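Tryptophan halogenase superfamily (Brevundimonas sp. BAL3, PDB 6FRL) is a flavin-dependent halogenase that prefers bromination over chlorination, probably attaching the halogen to an aromatic substrate. Local coordinates at residues Q331-K335 / I378-N383; E200-V204 / A334-V338; H118-K122 / V468-D472; Y135-L141 / I487-V491. All blocks are in the same frame, centred on the assembly; numbering follows the deposited sequence.

Contact 1: residues Q331-K335 / I378-N383; sequences QAWAK and ILDEFN
Trp333 reaches across to helix 376-402, and nearly every atom of its side chain meets something there. CB passes 3.5 Å from Asn383 OD1. CG then stands anti to the backbone N (chi1 -172°), swinging the indole out over Leu379. Leu379 CG lies over the five-membered ring in a CH-pi contact, 3.5 Å from its centroid, and CD1 of the same leucine covers CE2. NE1, the one polar atom of the indole, bonds back to Lys335 O from above the carbonyl plane. On the benzene side the edge at CE3 comes 3.4 Å from Phe382 CG, pointing into the phenylalanine face as a T-shaped pair with planes at 84°. The tip, CH2, ends 3.7 Å from Ile378 CG2. Strand 333-334 is an edge strand of a Rossmann-type sheet, and the backbone N and O of Trp333 face away from its hairpin partner. Asn383, which carries both a donor and an acceptor, takes up both: OD1 receives Trp333 N at 2.8 Å and ND2 gives to Trp333 O at 2.9 Å, each on a lone pair. With an alanine here, Leu379 and the Phe382 face would probably lose their packing partner, and a gap would open between hairpin and helix. Trp333 O also accepts from Gln331 NE2, while a water links Ala332 N to Asn383 O.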
loop_
_atom_site.group_PDB
_atom_site.type_symbol
_atom_site.label_atom_id
_atom_site.label_comp_id
_atom_site.label_asym_id
_atom_site.label_seq_id
_atom_site.Cartn_x
_atom_site.Cartn_y
_atom_site.Cartn_z
ATOM N N GLN B 331 -14.076 18.229 -7.449
ATOM C CA GLN B 331 -14.323 16.836 -7.746
ATOM C C GLN B 331 -13.901 16.646 -9.202
ATOM O O GLN B 331 -14.250 17.431 -10.048
ATOM C CB GLN B 331 -15.773 16.435 -7.416
ATOM C CG GLN B 331 -16.867 16.692 -8.429
ATOM C CD GLN B 331 -18.262 16.409 -7.825
ATOM O OE1 GLN B 331 -18.702 17.172 -6.975
ATOM N NE2 GLN B 331 -18.938 15.313 -8.242
ATOM N N ALA B 332 -13.088 15.646 -9.484
ATOM C CA ALA B 332 -12.579 15.470 -10.836
ATOM C C ALA B 332 -13.613 14.819 -11.751
ATOM O O ALA B 332 -13.517 14.958 -12.975
ATOM C CB ALA B 332 -11.264 14.671 -10.846
ATOM N N TRP B 333 -14.569 14.117 -11.148
ATOM C CA TRP B 333 -15.694 13.474 -11.834
ATOM C C TRP B 333 -17.028 13.997 -11.260
ATOM O O TRP B 333 -17.300 13.878 -10.042
ATOM C CB TRP B 333 -15.621 11.961 -11.637
ATOM C CG TRP B 333 -16.576 11.080 -12.404
ATOM C CD1 TRP B 333 -17.780 11.416 -12.959
ATOM C CD2 TRP B 333 -16.422 9.687 -12.631
ATOM N NE1 TRP B 333 -18.379 10.328 -13.526
ATOM C CE2 TRP B 333 -17.572 9.245 -13.348
ATOM C CE3 TRP B 333 -15.434 8.762 -12.296
ATOM C CZ2 TRP B 333 -17.754 7.921 -13.732
ATOM C CZ3 TRP B 333 -15.593 7.441 -12.684
ATOM C CH2 TRP B 333 -16.753 7.027 -13.403
ATOM N N ALA B 334 -17.842 14.585 -12.143
ATOM C CA ALA B 334 -19.197 15.004 -11.799
ATOM C C ALA B 334 -20.161 14.513 -12.881
ATOM O O ALA B 334 -19.873 14.608 -14.061
ATOM C CB ALA B 334 -19.257 16.518 -11.682
ATOM N N LYS B 335 -21.306 14.004 -12.463
ATOM C CA LYS B 335 -22.318 13.476 -13.374
ATOM C C LYS B 335 -21.712 12.453 -14.353
ATOM O O LYS B 335 -21.293 11.383 -13.910
ATOM C CB LYS B 335 -23.122 14.618 -14.009
ATOM C CG LYS B 335 -24.023 15.312 -12.981
ATOM C CD LYS B 335 -24.583 16.639 -13.437
ATOM C CE LYS B 335 -25.199 17.421 -12.271
ATOM N NZ LYS B 335 -26.352 16.666 -11.700
ATOM N N ILE B 378 -19.038 4.848 -7.251
ATOM C CA ILE B 378 -17.957 4.891 -8.222
ATOM C C ILE B 378 -17.395 6.292 -8.326
ATOM O O ILE B 378 -16.181 6.491 -8.287
ATOM C CB ILE B 378 -18.431 4.419 -9.621
ATOM C CG1 ILE B 378 -18.860 2.946 -9.558
ATOM C CG2 ILE B 378 -17.301 4.570 -10.635
ATOM C CD1 ILE B 378 -19.434 2.413 -10.849
ATOM N N LEU B 379 -18.268 7.276 -8.483
ATOM C CA LEU B 379 -17.797 8.666 -8.510
ATOM C C LEU B 379 -17.036 8.995 -7.208
ATOM O O LEU B 379 -15.933 9.564 -7.243
ATOM C CB LEU B 379 -18.941 9.647 -8.715
ATOM C CG LEU B 379 -19.375 9.845 -10.168
ATOM C CD1 LEU B 379 -19.922 8.572 -10.785
ATOM C CD2 LEU B 379 -20.448 10.940 -10.226
ATOM N N ASP B 380 -17.617 8.613 -6.068
ATOM C CA ASP B 380 -17.046 8.976 -4.766
ATOM C C ASP B 380 -15.638 8.413 -4.593
ATOM O O ASP B 380 -14.737 9.145 -4.208
ATOM C CB ASP B 380 -17.946 8.538 -3.608
ATOM C CG ASP B 380 -19.220 9.388 -3.479
ATOM O OD1 ASP B 380 -19.402 10.433 -4.168
ATOM O OD2 ASP B 380 -20.059 8.991 -2.669
ATOM N N GLU B 381 -15.451 7.133 -4.892
ATOM C CA GLU B 381 -14.121 6.524 -4.845
ATOM C C GLU B 381 -13.124 7.198 -5.808
ATOM O O GLU B 381 -12.029 7.515 -5.410
ATOM C CB GLU B 381 -14.208 5.008 -5.130
ATOM C CG GLU B 381 -12.894 4.226 -5.027
ATOM C CD GLU B 381 -12.255 4.246 -3.627
ATOM O OE1 GLU B 381 -11.035 3.934 -3.570
ATOM O OE2 GLU B 381 -12.935 4.634 -2.622
ATOM N N PHE B 382 -13.514 7.410 -7.067
ATOM C CA PHE B 382 -12.660 8.103 -8.051
ATOM C C PHE B 382 -12.283 9.476 -7.529
ATOM O O PHE B 382 -11.119 9.856 -7.572
ATOM C CB PHE B 382 -13.360 8.218 -9.412
ATOM C CG PHE B 382 -12.496 8.789 -10.527
ATOM C CD1 PHE B 382 -12.241 10.157 -10.620
ATOM C CD2 PHE B 382 -12.004 7.968 -11.532
ATOM C CE1 PHE B 382 -11.461 10.670 -11.657
ATOM C CE2 PHE B 382 -11.225 8.485 -12.576
ATOM C CZ PHE B 382 -10.954 9.836 -12.636
ATOM N N ASN B 383 -13.257 10.205 -7.017
ATOM C CA ASN B 383 -13.019 11.573 -6.530
ATOM C C ASN B 383 -12.117 11.589 -5.332
ATOM O O ASN B 383 -11.217 12.448 -5.248
ATOM C CB ASN B 383 -14.336 12.334 -6.273
ATOM C CG ASN B 383 -15.014 12.759 -7.570
ATOM O OD1 ASN B 383 -14.337 13.029 -8.570
ATOM N ND2 ASN B 383 -16.363 12.814 -7.567
HETATM O O HOH W 1 -11.370 14.710 -6.907
#

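Contact 2: residues E200-V204 / A334-V338; sequences EDGFV and AKNCV
Asn336 OD1 accepts the backbone N of Val204 at 2.9 Å, and ND2 of the same amide returns a bond to Val204 O, 3.2 Å away. The amide thus pairs with one residue as a peptide of an adjoining strand would, which suits asparagine, a donor and an acceptor on a short stem. The motif behind it is a two-residue beta hairpin, in which Ala334 and Cys337 exchange backbone bonds and Lys335 and Asn336 form the turn. That turn meets the loop leading from strand 192-197 into strand 204-209. The bond from ND2 uses a lone pair of Val204 O, whereas Val204 N approaches OD1 tilted from the carbonyl plane; ND2 also gives to Asp218 O, so the amide can hardly flip. CG of Asn336 sits between its own backbone N and carbonyl carbon (chi1 65°), bringing the amide back beside the Phe203 ring, the two planes 32° apart. One face of that ring takes Lys335 CB, 4.0 Å from the ring centroid in a CH-pi contact, with Asn336 N nearby. The opposite face carries Asp201 OD2, whose charge is paired with Arg198. Gly202 has positive phi (70°), a conformation that favours glycine. Beyond the ring the lysine stem runs extended as far as CE, CD lying 3.5 Å from Gly202 O, then bends at its last torsion, and NZ reaches Asp201 O at 3.2 Å, nearly along the C=O axis.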
loop_
_atom_site.group_PDB
_atom_site.type_symbol
_atom_site.label_atom_id
_atom_site.label_comp_id
_atom_site.label_asym_id
_atom_site.label_seq_id
_atom_site.Cartn_x
_atom_site.Cartn_y
_atom_site.Cartn_z
ATOM N N GLU B 200 -33.856 16.161 -17.235
ATOM C CA GLU B 200 -34.216 15.529 -15.926
ATOM C C GLU B 200 -33.007 15.633 -14.966
ATOM O O GLU B 200 -33.109 16.167 -13.860
ATOM C CB GLU B 200 -34.721 14.072 -16.109
ATOM C CG GLU B 200 -35.018 13.189 -14.860
ATOM C CD GLU B 200 -36.340 13.500 -14.143
ATOM O OE1 GLU B 200 -37.249 12.630 -14.085
ATOM O OE2 GLU B 200 -36.470 14.624 -13.619
ATOM N N ASP B 201 -31.863 15.183 -15.478
ATOM C CA ASP B 201 -30.639 14.894 -14.743
ATOM C C ASP B 201 -29.648 16.041 -14.628
ATOM O O ASP B 201 -28.814 16.044 -13.713
ATOM C CB ASP B 201 -29.900 13.816 -15.539
ATOM C CG ASP B 201 -30.457 12.454 -15.352
ATOM O OD1 ASP B 201 -31.533 12.328 -14.738
ATOM O OD2 ASP B 201 -29.796 11.519 -15.827
ATOM N N GLY B 202 -29.653 16.937 -15.616
ATOM C CA GLY B 202 -28.542 17.854 -15.814
ATOM C C GLY B 202 -27.231 17.215 -16.316
ATOM O O GLY B 202 -26.181 17.864 -16.295
ATOM N N PHE B 203 -27.287 15.956 -16.775
ATOM C CA PHE B 203 -26.116 15.268 -17.328
ATOM C C PHE B 203 -25.783 15.925 -18.660
ATOM O O PHE B 203 -26.629 16.622 -19.221
ATOM C CB PHE B 203 -26.373 13.760 -17.527
ATOM C CG PHE B 203 -26.133 12.913 -16.291
ATOM C CD1 PHE B 203 -26.545 13.318 -15.018
ATOM C CD2 PHE B 203 -25.553 11.663 -16.412
ATOM C CE1 PHE B 203 -26.366 12.496 -13.897
ATOM C CE2 PHE B 203 -25.369 10.843 -15.296
ATOM C CZ PHE B 203 -25.770 11.258 -14.037
ATOM N N VAL B 204 -24.559 15.739 -19.160
ATOM C CA VAL B 204 -24.183 16.300 -20.467
ATOM C C VAL B 204 -24.838 15.435 -21.573
ATOM O O VAL B 204 -24.676 14.211 -21.569
ATOM C CB VAL B 204 -22.657 16.336 -20.662
ATOM C CG1 VAL B 204 -22.302 16.858 -22.045
ATOM C CG2 VAL B 204 -22.002 17.221 -19.620
ATOM N N ALA B 334 -17.842 14.585 -12.143
ATOM C CA ALA B 334 -19.197 15.004 -11.799
ATOM C C ALA B 334 -20.161 14.513 -12.881
ATOM O O ALA B 334 -19.873 14.608 -14.061
ATOM C CB ALA B 334 -19.257 16.518 -11.682
ATOM N N LYS B 335 -21.306 14.004 -12.463
ATOM C CA LYS B 335 -22.318 13.476 -13.374
ATOM C C LYS B 335 -21.712 12.453 -14.353
ATOM O O LYS B 335 -21.293 11.383 -13.910
ATOM C CB LYS B 335 -23.122 14.618 -14.009
ATOM C CG LYS B 335 -24.023 15.312 -12.981
ATOM C CD LYS B 335 -24.583 16.639 -13.437
ATOM C CE LYS B 335 -25.199 17.421 -12.271
ATOM N NZ LYS B 335 -26.352 16.666 -11.700
ATOM N N ASN B 336 -21.647 12.771 -15.645
ATOM C CA ASN B 336 -21.040 11.881 -16.653
ATOM C C ASN B 336 -19.858 12.548 -17.353
ATOM O O ASN B 336 -19.575 12.286 -18.533
ATOM C CB ASN B 336 -22.110 11.415 -17.667
ATOM C CG ASN B 336 -22.675 12.540 -18.510
ATOM O OD1 ASN B 336 -22.752 13.703 -18.083
ATOM N ND2 ASN B 336 -23.069 12.202 -19.731
ATOM N N CYS B 337 -19.158 13.404 -16.607
ATOM C CA CYS B 337 -17.934 14.022 -17.065
ATOM C C CYS B 337 -16.794 13.667 -16.123
ATOM O O CYS B 337 -16.900 13.898 -14.921
ATOM C CB CYS B 337 -18.109 15.517 -17.098
ATOM S SG CYS B 337 -16.664 16.348 -17.735
ATOM N N VAL B 338 -15.709 13.116 -16.679
ATOM C CA VAL B 338 -14.452 12.867 -15.948
ATOM C C VAL B 338 -13.452 13.842 -16.486
ATOM O O VAL B 338 -13.306 13.941 -17.708
ATOM C CB VAL B 338 -13.891 11.464 -16.215
ATOM C CG1 VAL B 338 -12.643 11.209 -15.396
ATOM C CG2 VAL B 338 -14.939 10.434 -15.887
#

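Contact 3: residues H118-K122 / V468-D472; sequences HYWLK and VDAMD
Lys122 NZ meets Asp469 OD1 on the anti side of the carboxylate, 3.0 Å away, in a salt bridge that shares its acceptor. The same OD1 also takes a hydrogen bond from His464 NE2, and OD2 forms a salt bridge with Arg10 of the second subunit, so Asp469 is gripped at both oxygens and would probably be kept firmly ionised. The lysine stem runs extended until a bend at its last torsion (chi4 55°) turns the ammonium toward the aspartate. On the way its methylenes lie along the loop: CD is 3.7 Å from Val468 O, and CE is equally far from Met471 O. A methionine in place of Lys122 would probably leave Asp469 OD1 without its positive mate from helix 116-125. Beside the charge, branched Val468 sets both methyls against helix 116-125. CG2 stands over the centre of the Tyr119 ring in a CH-pi contact, 3.9 Å from the centroid, and also touches His118 CB. CG1 rests 3.5 Å from Tyr119 CD1. Met471 SD approaches the same ring obliquely, 4.0 Å from Tyr119 CE1, a Met-aromatic contact. The loop 468-472 ends with Asp472 as N-cap of helix 473-492, and Leu476 on the first turn of that helix packs on Tyr119, Lys122 and Met471, so that helix 473-492 and the loop leading into it both pack on helix 116-125.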
loop_
_atom_site.group_PDB
_atom_site.type_symbol
_atom_site.label_atom_id
_atom_site.label_comp_id
_atom_site.label_asym_id
_atom_site.label_seq_id
_atom_site.Cartn_x
_atom_site.Cartn_y
_atom_site.Cartn_z
ATOM N N HIS B 118 20.027 3.883 7.630
ATOM C CA HIS B 118 20.418 3.789 9.059
ATOM C C HIS B 118 21.886 3.382 9.236
ATOM O O HIS B 118 22.611 4.018 9.972
ATOM C CB HIS B 118 19.516 2.813 9.835
ATOM C CG HIS B 118 18.078 3.234 9.872
ATOM N ND1 HIS B 118 17.674 4.427 10.434
ATOM C CD2 HIS B 118 16.959 2.645 9.395
ATOM C CE1 HIS B 118 16.365 4.540 10.332
ATOM N NE2 HIS B 118 15.910 3.480 9.687
ATOM N N TYR B 119 22.320 2.357 8.515
ATOM C CA TYR B 119 23.715 1.964 8.525
ATOM C C TYR B 119 24.605 3.121 7.990
ATOM O O TYR B 119 25.641 3.451 8.589
ATOM C CB TYR B 119 23.916 0.696 7.705
ATOM C CG TYR B 119 23.190 -0.520 8.236
ATOM C CD1 TYR B 119 23.751 -1.333 9.220
ATOM C CD2 TYR B 119 21.934 -0.874 7.732
ATOM C CE1 TYR B 119 23.068 -2.459 9.702
ATOM C CE2 TYR B 119 21.236 -1.999 8.193
ATOM C CZ TYR B 119 21.802 -2.790 9.171
ATOM O OH TYR B 119 21.089 -3.886 9.615
ATOM N N TRP B 120 24.175 3.767 6.892
ATOM C CA TRP B 120 24.879 4.930 6.351
ATOM C C TRP B 120 24.991 6.054 7.380
ATOM O O TRP B 120 26.040 6.701 7.492
ATOM C CB TRP B 120 24.191 5.460 5.094
ATOM C CG TRP B 120 24.893 6.628 4.479
ATOM C CD1 TRP B 120 26.016 6.601 3.700
ATOM C CD2 TRP B 120 24.538 7.999 4.622
ATOM N NE1 TRP B 120 26.372 7.882 3.330
ATOM C CE2 TRP B 120 25.480 8.759 3.885
ATOM C CE3 TRP B 120 23.510 8.660 5.292
ATOM C CZ2 TRP B 120 25.429 10.168 3.810
ATOM C CZ3 TRP B 120 23.455 10.065 5.227
ATOM C CH2 TRP B 120 24.411 10.799 4.486
ATOM N N LEU B 121 23.925 6.306 8.126
ATOM C CA LEU B 121 23.987 7.326 9.178
ATOM C C LEU B 121 24.954 6.995 10.321
ATOM O O LEU B 121 25.690 7.875 10.760
ATOM C CB LEU B 121 22.599 7.649 9.738
ATOM C CG LEU B 121 21.757 8.469 8.762
ATOM C CD1 LEU B 121 20.265 8.325 9.030
ATOM C CD2 LEU B 121 22.207 9.925 8.813
ATOM N N LYS B 122 24.952 5.750 10.791
ATOM C CA LYS B 122 25.924 5.298 11.792
ATOM C C LYS B 122 27.350 5.616 11.354
ATOM O O LYS B 122 28.123 6.228 12.098
ATOM C CB LYS B 122 25.814 3.786 12.072
ATOM C CG LYS B 122 26.976 3.272 12.921
ATOM C CD LYS B 122 26.738 1.813 13.349
ATOM C CE LYS B 122 27.805 1.315 14.289
ATOM N NZ LYS B 122 27.894 2.237 15.456
ATOM N N VAL B 468 21.308 -1.408 14.577
ATOM C CA VAL B 468 22.424 -1.105 13.693
ATOM C C VAL B 468 23.735 -0.913 14.437
ATOM O O VAL B 468 24.768 -1.266 13.913
ATOM C CB VAL B 468 22.095 0.163 12.857
ATOM C CG1 VAL B 468 23.287 0.686 12.086
ATOM C CG2 VAL B 468 20.954 -0.133 11.894
ATOM N N ASP B 469 23.699 -0.337 15.644
ATOM C CA ASP B 469 24.909 -0.156 16.506
ATOM C C ASP B 469 25.497 -1.468 17.064
ATOM O O ASP B 469 26.582 -1.453 17.618
ATOM C CB ASP B 469 24.615 0.794 17.657
ATOM C CG ASP B 469 24.300 2.211 17.184
ATOM O OD1 ASP B 469 25.025 2.769 16.337
ATOM O OD2 ASP B 469 23.316 2.788 17.685
ATOM N N ALA B 470 24.782 -2.587 16.919
ATOM C CA ALA B 470 25.326 -3.951 17.109
ATOM C C ALA B 470 26.501 -4.323 16.151
ATOM O O ALA B 470 27.299 -5.221 16.447
ATOM C CB ALA B 470 24.201 -4.989 16.982
ATOM N N MET B 471 26.588 -3.658 15.003
ATOM C CA MET B 471 27.606 -3.930 13.976
ATOM C C MET B 471 28.948 -3.231 14.283
ATOM O O MET B 471 28.988 -2.127 14.844
ATOM C CB MET B 471 27.057 -3.494 12.603
ATOM C CG MET B 471 27.740 -4.070 11.373
ATOM S SD MET B 471 26.571 -4.309 9.987
ATOM C CE MET B 471 27.493 -3.659 8.594
ATOM N N ASP B 472 30.047 -3.891 13.920
ATOM C CA ASP B 472 31.392 -3.385 14.201
ATOM C C ASP B 472 31.764 -2.246 13.210
ATOM O O ASP B 472 31.633 -2.439 12.007
ATOM C CB ASP B 472 32.383 -4.564 14.088
ATOM C CG ASP B 472 33.813 -4.190 14.467
ATOM O OD1 ASP B 472 34.042 -3.904 15.663
ATOM O OD2 ASP B 472 34.689 -4.197 13.563
#

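Contact 4: residues Y135-L141 / I487-V491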
loop_
_atom_site.group_PDB
_atom_site.type_symbol
_atom_site.label_atom_id
_atom_site.label_comp_id
_atom_site.label_asym_id
_atom_site.label_seq_id
_atom_site.Cartn_x
_atom_site.Cartn_y
_atom_site.Cartn_z
ATOM N N TYR B 135 25.831 5.439 -3.214
ATOM C CA TYR B 135 25.231 4.109 -3.106
ATOM C C TYR B 135 24.005 3.895 -3.972
ATOM O O TYR B 135 23.311 2.912 -3.776
ATOM C CB TYR B 135 24.891 3.791 -1.657
ATOM C CG TYR B 135 26.063 3.930 -0.741
ATOM C CD1 TYR B 135 26.347 5.151 -0.140
ATOM C CD2 TYR B 135 26.895 2.846 -0.456
ATOM C CE1 TYR B 135 27.440 5.305 0.691
ATOM C CE2 TYR B 135 28.000 2.991 0.390
ATOM C CZ TYR B 135 28.248 4.225 0.963
ATOM O OH TYR B 135 29.308 4.381 1.807
ATOM N N SER B 136 23.756 4.804 -4.925
ATOM C CA SER B 136 22.710 4.663 -5.957
ATOM C C SER B 136 23.330 4.594 -7.340
ATOM O O SER B 136 23.954 5.564 -7.797
ATOM C CB SER B 136 21.770 5.877 -5.947
ATOM O OG SER B 136 20.896 5.867 -7.079
ATOM N N LEU B 137 23.128 3.476 -8.020
ATOM C CA LEU B 137 23.630 3.286 -9.373
ATOM C C LEU B 137 23.000 4.293 -10.313
ATOM O O LEU B 137 23.685 4.885 -11.156
ATOM C CB LEU B 137 23.376 1.861 -9.842
ATOM C CG LEU B 137 23.659 1.493 -11.290
ATOM C CD1 LEU B 137 25.090 1.846 -11.657
ATOM C CD2 LEU B 137 23.393 0.008 -11.515
ATOM N N GLY B 138 21.701 4.522 -10.144
ATOM C CA GLY B 138 20.981 5.483 -10.984
ATOM C C GLY B 138 21.641 6.844 -10.954
ATOM O O GLY B 138 21.961 7.430 -12.018
ATOM N N ALA B 139 21.863 7.333 -9.732
ATOM C CA ALA B 139 22.433 8.658 -9.496
ATOM C C ALA B 139 23.847 8.764 -10.017
ATOM O O ALA B 139 24.198 9.750 -10.647
ATOM C CB ALA B 139 22.411 8.981 -8.021
ATOM N N ALA B 140 24.655 7.740 -9.743
ATOM C CA ALA B 140 26.050 7.650 -10.240
ATOM C C ALA B 140 26.108 7.660 -11.774
ATOM O O ALA B 140 26.936 8.356 -12.354
ATOM C CB ALA B 140 26.741 6.401 -9.680
ATOM N N LEU B 141 25.231 6.886 -12.418
ATOM C CA LEU B 141 25.121 6.893 -13.896
ATOM C C LEU B 141 24.708 8.281 -14.399
ATOM O O LEU B 141 25.285 8.768 -15.345
ATOM C CB LEU B 141 24.128 5.828 -14.384
ATOM C CG LEU B 141 24.479 4.338 -14.392
ATOM C CD1 LEU B 141 23.248 3.466 -14.627
ATOM C CD2 LEU B 141 25.468 4.030 -15.472
ATOM N N ILE B 487 29.499 0.050 -7.589
ATOM C CA ILE B 487 28.793 1.077 -8.368
ATOM C C ILE B 487 29.749 1.921 -9.230
ATOM O O ILE B 487 29.490 2.126 -10.411
ATOM C CB ILE B 487 27.890 1.969 -7.461
ATOM C CG1 ILE B 487 26.668 1.170 -7.042
ATOM C CG2 ILE B 487 27.462 3.248 -8.188
ATOM C CD1 ILE B 487 25.828 1.844 -5.987
ATOM N N ALA B 488 30.832 2.419 -8.634
ATOM C CA ALA B 488 31.731 3.368 -9.333
ATOM C C ALA B 488 32.360 2.678 -10.551
ATOM O O ALA B 488 32.366 3.253 -11.615
ATOM C CB ALA B 488 32.774 3.927 -8.386
ATOM N N ASP B 489 32.767 1.416 -10.382
ATOM C CA ASP B 489 33.342 0.575 -11.440
ATOM C C ASP B 489 32.366 0.104 -12.528
ATOM O O ASP B 489 32.753 -0.020 -13.710
ATOM C CB ASP B 489 34.035 -0.669 -10.822
ATOM C CG ASP B 489 35.294 -0.314 -10.038
ATOM O OD1 ASP B 489 35.898 0.742 -10.301
ATOM O OD2 ASP B 489 35.684 -1.101 -9.158
ATOM N N LEU B 490 31.127 -0.189 -12.130
ATOM C CA LEU B 490 30.033 -0.469 -13.065
ATOM C C LEU B 490 29.749 0.791 -13.916
ATOM O O LEU B 490 29.684 0.718 -15.153
ATOM C CB LEU B 490 28.793 -0.937 -12.278
ATOM C CG LEU B 490 27.489 -1.293 -13.024
ATOM C CD1 LEU B 490 27.721 -2.113 -14.295
ATOM C CD2 LEU B 490 26.591 -2.070 -12.080
ATOM N N VAL B 491 29.637 1.948 -13.260
ATOM C CA VAL B 491 29.493 3.216 -13.987
ATOM C C VAL B 491 30.619 3.438 -14.962
ATOM O O VAL B 491 30.377 3.839 -16.076
ATOM C CB VAL B 491 29.390 4.455 -13.038
ATOM C CG1 VAL B 491 29.488 5.768 -13.797
ATOM C CG2 VAL B 491 28.072 4.467 -12.295
#
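The flat group that meets Ile487 is the peptide of Tyr135, not its ring: Ile487 CD1 stands almost directly above the plane, 3.4 Å from Tyr135 C. The phenol ring turns instead to Phe116 and Trp120, inclined to both, and its OH bonds to Arg484. Past Tyr135 the chain enters helix 137-143, with Ser136 as N-cap, its OG accepting Ala139 N at 3.2 Å. The first turn of this helix crosses segment 487-491 at -46°, with axes 9.6 Å apart. Between the helices lies Ala140, whose single methyl fits between two residues one turn apart: CB is 3.6 Å from Ile487 CG2 and 3.5 Å from Val491 CG2. A single methyl is enough to touch both residues. Leu137, with CG anti to the backbone N (chi1 172°), spreads its two methyls over the other helix, CD2 to Leu490 CD2 at 3.9 Å and CD1 to Val491 CG2 at 4.0 Å. Leu141 CD2 touches the same valine methyl. The side chains meet through apolar contacts alone, and the contact sets helix 137-143 against the last turns of helix 473-492; Phe161 from a loop packs on Leu137 and Leu141, and Lys146 NZ binds Val491 O just beyond helix 137-143.

Overall arrangement
The four contacts form two pairs in two distant regions of the molecule. Contacts 1 and 2, with centres 11 Å apart, share Ala334 and Lys335: one hairpin at the rim of the Rossmann-type sheet, which in this family probably serves flavin binding, meets helix 376-402 through its strand and loop 200-204 through its turn, and Val338 packs on Trp333 and Phe382. Contacts 3 and 4, centres 22 Å apart, both use helix 473-492 or its entry and touch where Trp120 CD1 lies 3.6 Å from Tyr135 CE1. Contact 1 lies 47 Å from contact 3, centre to centre, yet both border the second subunit. Along the chain, contacts 1 and 2 are nested inside the loops closed by contacts 3 and 4.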